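Local coordinates for DNA-binding protein (Silicibacter pomeroyi, PDB 3EUS) that probably binds DNA through a helix-turn-helix domain of the XRE (Cro/C1-type) family, at residues A[42-45]-A[46-50]; A[52-56]-A[57-61]. All blocks are in the same frame, centred on the assembly; numbering follows the deposited sequence.

Contact 1: residues A[42-45]-A[46-50]; sequences SFVA and KVETR
Phe43 and Val47 pack one turn apart on helix 41-48, the second helix of the helix-turn-helix pair formed with helix 30-36; in XRE-type domains this helix is usually the one laid into the DNA groove. The tight part faces the protein core. Val47 CG2 sits over one face of the Phe43 ring in a CH-pi contact, 4.1 Å from the ring centroid and 16° off the normal, shifted toward the rim at CE1 and CZ. With CG1 anti to the backbone N (chi1 163°), Val47 is left with CG2 beside that N, on the side of the ring. Next to this pair, Val44 CG1 lies 3.7 Å from Glu48 OE2, the two side chains running alongside each other. The buried carboxylate of Glu48 is satisfied elsewhere, by a salt bridge from Arg23 and a hydrogen bond from Gln30, so Val44 lies along a carboxylate that is held in place and probably ionised. Trp62 of helix 56-65 packs against Phe43, Val44, Val47 and Glu48.

The solvent side is looser: Ser42 and Lys46 are joined through the backbone, Lys46 N to Ser42 O, while the extended lysine chain leads its amine away. The helix ends in a Schellman motif with Arg50 at C-prime. At the same end, Ala45 O accepts from Thr49 N at 3.1 Å and from Thr49 OG1 at 2.8 Å, the two donors arriving from opposite faces of the carbonyl plane.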
loop_
_atom_site.group_PDB
_atom_site.type_symbol
_atom_site.label_atom_id
_atom_site.label_comp_id
_atom_site.label_asym_id
_atom_site.label_seq_id
_atom_site.Cartn_x
_atom_site.Cartn_y
_atom_site.Cartn_z
ATOM N N SER A 42 19.185 0.325 6.225
ATOM C CA SER A 42 18.388 1.221 7.089
ATOM C C SER A 42 16.965 1.440 6.602
ATOM O O SER A 42 16.060 1.615 7.411
ATOM C CB SER A 42 19.104 2.577 7.279
ATOM O OG SER A 42 19.096 3.367 6.092
ATOM N N PHE A 43 16.740 1.372 5.290
ATOM C CA PHE A 43 15.394 1.462 4.757
ATOM C C PHE A 43 14.491 0.351 5.261
ATOM O O PHE A 43 13.398 0.631 5.771
ATOM C CB PHE A 43 15.415 1.486 3.210
ATOM C CG PHE A 43 14.050 1.382 2.575
ATOM C CD1 PHE A 43 13.238 2.496 2.454
ATOM C CD2 PHE A 43 13.593 0.182 2.070
ATOM C CE1 PHE A 43 11.995 2.410 1.843
ATOM C CE2 PHE A 43 12.330 0.086 1.442
ATOM C CZ PHE A 43 11.522 1.179 1.346
ATOM N N VAL A 44 14.977 -0.886 5.156
ATOM C CA VAL A 44 14.259 -2.054 5.626
ATOM C C VAL A 44 14.059 -1.997 7.150
ATOM O O VAL A 44 12.930 -2.175 7.612
ATOM C CB VAL A 44 14.930 -3.345 5.196
ATOM C CG1 VAL A 44 14.232 -4.615 5.835
ATOM C CG2 VAL A 44 14.895 -3.430 3.648
ATOM N N ALA A 45 15.121 -1.728 7.894
ATOM C CA ALA A 45 14.989 -1.630 9.368
ATOM C C ALA A 45 13.962 -0.566 9.759
ATOM O O ALA A 45 13.107 -0.797 10.643
ATOM C CB ALA A 45 16.338 -1.324 10.037
ATOM N N LYS A 46 14.042 0.589 9.126
ATOM C CA LYS A 46 13.162 1.687 9.461
ATOM C C LYS A 46 11.716 1.410 9.111
ATOM O O LYS A 46 10.807 1.709 9.906
ATOM C CB LYS A 46 13.617 2.998 8.842
ATOM C CG LYS A 46 14.802 3.595 9.567
ATOM C CD LYS A 46 15.354 4.818 8.827
ATOM C CE LYS A 46 16.384 5.556 9.671
ATOM N NZ LYS A 46 16.629 6.924 9.186
ATOM N N VAL A 47 11.465 0.830 7.938
ATOM C CA VAL A 47 10.100 0.491 7.609
ATOM C C VAL A 47 9.498 -0.499 8.625
ATOM O O VAL A 47 8.340 -0.359 9.043
ATOM C CB VAL A 47 10.034 -0.058 6.153
ATOM C CG1 VAL A 47 8.729 -0.817 5.895
ATOM C CG2 VAL A 47 10.256 1.111 5.127
ATOM N N GLU A 48 10.244 -1.536 8.956
ATOM C CA GLU A 48 9.772 -2.576 9.876
ATOM C C GLU A 48 9.469 -2.125 11.312
ATOM O O GLU A 48 8.596 -2.712 11.992
ATOM C CB GLU A 48 10.763 -3.741 9.873
ATOM C CG GLU A 48 10.780 -4.424 8.457
ATOM C CD GLU A 48 11.581 -5.708 8.437
ATOM O OE1 GLU A 48 12.306 -5.934 9.407
ATOM O OE2 GLU A 48 11.494 -6.509 7.475
ATOM N N THR A 49 10.190 -1.115 11.773
ATOM C CA THR A 49 10.036 -0.592 13.112
ATOM C C THR A 49 9.265 0.735 13.131
ATOM O O THR A 49 9.307 1.468 14.121
ATOM C CB THR A 49 11.410 -0.469 13.755
ATOM O OG1 THR A 49 12.236 0.427 13.007
ATOM C CG2 THR A 49 12.068 -1.831 13.775
ATOM N N ARG A 50 8.573 1.034 12.026
ATOM C CA ARG A 50 7.596 2.110 11.941
ATOM C C ARG A 50 8.311 3.470 12.080
ATOM O O ARG A 50 7.818 4.413 12.715
ATOM C CB ARG A 50 6.508 1.892 13.011
ATOM C CG ARG A 50 5.753 0.565 12.772
ATOM C CD ARG A 50 4.874 0.091 13.881
ATOM N NE ARG A 50 5.560 -0.054 15.133
ATOM C CZ ARG A 50 5.525 0.811 16.129
ATOM N NH1 ARG A 50 4.723 1.878 16.065
ATOM N NH2 ARG A 50 6.261 0.586 17.201
#

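Contact 2: residues A[52-56]-A[57-61]; sequences RRLDV and IEFAK
With CG between its backbone N and carbonyl carbon (chi1 76°), Asp55 turns its carboxylate back over the first turn of helix 56-65, while Glu58, its CG beside the backbone N (chi1 -67°) and its chain extended beyond, reaches back the other way. The two cross at about a right angle and form a capping box. Glu58 N gives a nearly straight bond to Asp55 OD1, 2.8 Å long and met almost along the C-O axis; in return Asp55 N donates to Glu58 OE1 at 3.0 Å.

Glu58 does a second job. Arg52, fully extended from CG to NE, comes from the opposite direction and grips the Glu58 carboxylate end-on with two nitrogens: Arg52 NH1 meets Glu58 OE1 at 2.9 Å and Arg52 NH2 meets Glu58 OE2 at 2.7 Å, both on the syn side. The fit is not flat, since guanidinium and carboxylate planes stand 54° apart. Glu58 OE1 takes two donors, Arg52 NH1 and Asp55 N, from opposite faces of the carboxylate plane. An alanine in place of Glu58 would probably leave the Arg52 guanidinium without its carboxylate mate and Asp55 N without its acceptor, undoing half of the capping box.

On the apolar side of the contact Leu54 packs CD1 against Glu58 CB at 3.8 Å and CD2 against Phe59 CB at 3.9 Å. Phe59 continues inward to Leu15 and Leu19 of helix 10-25, and touches Val56 of the second subunit. Asp55 OD1 and Glu58 OE1 lie 3.8 Å apart, two like charges held close; the Arg52 guanidinium and the backbone N-H groups of the helix start probably offset their repulsion, which would help keep both carboxylates ionised.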
loop_
_atom_site.group_PDB
_atom_site.type_symbol
_atom_site.label_atom_id
_atom_site.label_comp_id
_atom_site.label_asym_id
_atom_site.label_seq_id
_atom_site.Cartn_x
_atom_site.Cartn_y
_atom_site.Cartn_z
ATOM N N ARG A 52 9.893 4.632 9.142
ATOM C CA ARG A 52 9.645 5.177 7.801
ATOM C C ARG A 52 8.343 4.654 7.238
ATOM O O ARG A 52 8.013 3.484 7.372
ATOM C CB ARG A 52 10.787 4.822 6.856
ATOM C CG ARG A 52 10.637 5.545 5.487
ATOM C CD ARG A 52 11.616 5.052 4.521
ATOM N NE ARG A 52 11.539 5.714 3.207
ATOM C CZ ARG A 52 10.590 5.526 2.275
ATOM N NH1 ARG A 52 9.512 4.750 2.470
ATOM N NH2 ARG A 52 10.717 6.157 1.101
ATOM N N ARG A 53 7.604 5.550 6.596
ATOM C CA ARG A 53 6.353 5.249 5.948
ATOM C C ARG A 53 6.585 4.516 4.596
ATOM O O ARG A 53 7.629 4.693 3.969
ATOM C CB ARG A 53 5.649 6.577 5.726
ATOM C CG ARG A 53 4.152 6.519 5.447
ATOM C CD ARG A 53 3.682 7.751 4.594
ATOM N NE ARG A 53 4.348 7.747 3.276
ATOM C CZ ARG A 53 3.797 8.047 2.094
ATOM N NH1 ARG A 53 2.527 8.443 1.974
ATOM N NH2 ARG A 53 4.564 7.969 1.012
ATOM N N LEU A 54 5.638 3.668 4.186
ATOM C CA LEU A 54 5.744 2.940 2.893
ATOM C C LEU A 54 4.627 3.369 1.959
ATOM O O LEU A 54 3.469 3.317 2.323
ATOM C CB LEU A 54 5.683 1.421 3.151
ATOM C CG LEU A 54 6.454 0.491 2.236
ATOM C CD1 LEU A 54 7.957 0.667 2.391
ATOM C CD2 LEU A 54 6.065 -0.964 2.442
ATOM N N ASP A 55 4.924 3.796 0.730
ATOM C CA ASP A 55 3.852 4.017 -0.213
ATOM C C ASP A 55 3.472 2.696 -0.935
ATOM O O ASP A 55 4.078 1.647 -0.670
ATOM C CB ASP A 55 4.112 5.207 -1.182
ATOM C CG ASP A 55 5.104 4.906 -2.301
ATOM O OD1 ASP A 55 5.343 3.730 -2.664
ATOM O OD2 ASP A 55 5.662 5.897 -2.872
ATOM N N VAL A 56 2.438 2.730 -1.774
ATOM C CA VAL A 56 1.937 1.522 -2.441
ATOM C C VAL A 56 2.974 0.920 -3.393
ATOM O O VAL A 56 3.076 -0.300 -3.512
ATOM C CB VAL A 56 0.598 1.776 -3.201
ATOM C CG1 VAL A 56 0.172 0.494 -4.045
ATOM C CG2 VAL A 56 -0.447 2.129 -2.180
ATOM N N ILE A 57 3.728 1.775 -4.096
ATOM C CA ILE A 57 4.650 1.314 -5.101
ATOM C C ILE A 57 5.812 0.606 -4.360
ATOM O O ILE A 57 6.251 -0.497 -4.783
ATOM C CB ILE A 57 5.183 2.474 -5.984
ATOM C CG1 ILE A 57 4.136 3.024 -6.976
ATOM C CG2 ILE A 57 6.373 2.008 -6.763
ATOM C CD1 ILE A 57 2.761 2.671 -6.744
ATOM N N GLU A 58 6.263 1.203 -3.249
ATOM C CA GLU A 58 7.340 0.615 -2.418
ATOM C C GLU A 58 6.813 -0.736 -1.855
ATOM O O GLU A 58 7.548 -1.713 -1.811
ATOM C CB GLU A 58 7.749 1.570 -1.304
ATOM C CG GLU A 58 8.421 2.839 -1.811
ATOM C CD GLU A 58 8.575 3.947 -0.765
ATOM O OE1 GLU A 58 7.834 3.969 0.203
ATOM O OE2 GLU A 58 9.502 4.784 -0.887
ATOM N N PHE A 59 5.547 -0.791 -1.427
ATOM C CA PHE A 59 4.958 -2.031 -0.940
ATOM C C PHE A 59 4.979 -3.105 -2.009
ATOM O O PHE A 59 5.306 -4.269 -1.738
ATOM C CB PHE A 59 3.536 -1.721 -0.432
ATOM C CG PHE A 59 2.717 -2.898 -0.110
ATOM C CD1 PHE A 59 2.979 -3.650 1.031
ATOM C CD2 PHE A 59 1.558 -3.207 -0.848
ATOM C CE1 PHE A 59 2.191 -4.692 1.376
ATOM C CE2 PHE A 59 0.751 -4.344 -0.497
ATOM C CZ PHE A 59 1.085 -5.081 0.621
ATOM N N ALA A 60 4.509 -2.771 -3.208
ATOM C CA ALA A 60 4.531 -3.714 -4.316
ATOM C C ALA A 60 5.934 -4.267 -4.510
ATOM O O ALA A 60 6.112 -5.487 -4.676
ATOM C CB ALA A 60 3.956 -3.011 -5.641
ATOM N N LYS A 61 6.949 -3.395 -4.536
ATOM C CA LYS A 61 8.285 -3.865 -4.801
ATOM C C LYS A 61 8.814 -4.771 -3.664
ATOM O O LYS A 61 9.511 -5.754 -3.899
ATOM C CB LYS A 61 9.212 -2.677 -5.026
ATOM C CG LYS A 61 8.946 -1.896 -6.389
ATOM C CD LYS A 61 9.759 -0.617 -6.408
ATOM C CE LYS A 61 9.606 0.181 -7.738
ATOM N NZ LYS A 61 10.493 1.400 -7.843
#

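Overall arrangement
Contacts 1 and 2 follow one another along the chain, contact 1 along helix 41-48 and its C-terminal turn, contact 2 at the start of helix 56-65, with centres about 11 Å apart. They meet directly: Phe43 packs on Arg52 and Leu54, Val47 on Leu54, and Lys46 O probably accepts a hydrogen bond from Arg52 N. Contact 1 is split between a buried apolar side and an exposed one, and closes its helix largely with backbone bonds and a threonine hydroxyl. Contact 2 is more buried and opens its helix with charged side chains. Its Asp55-to-Phe59 region also borders the second subunit, whereas no other chain of the assembly touches 42-50.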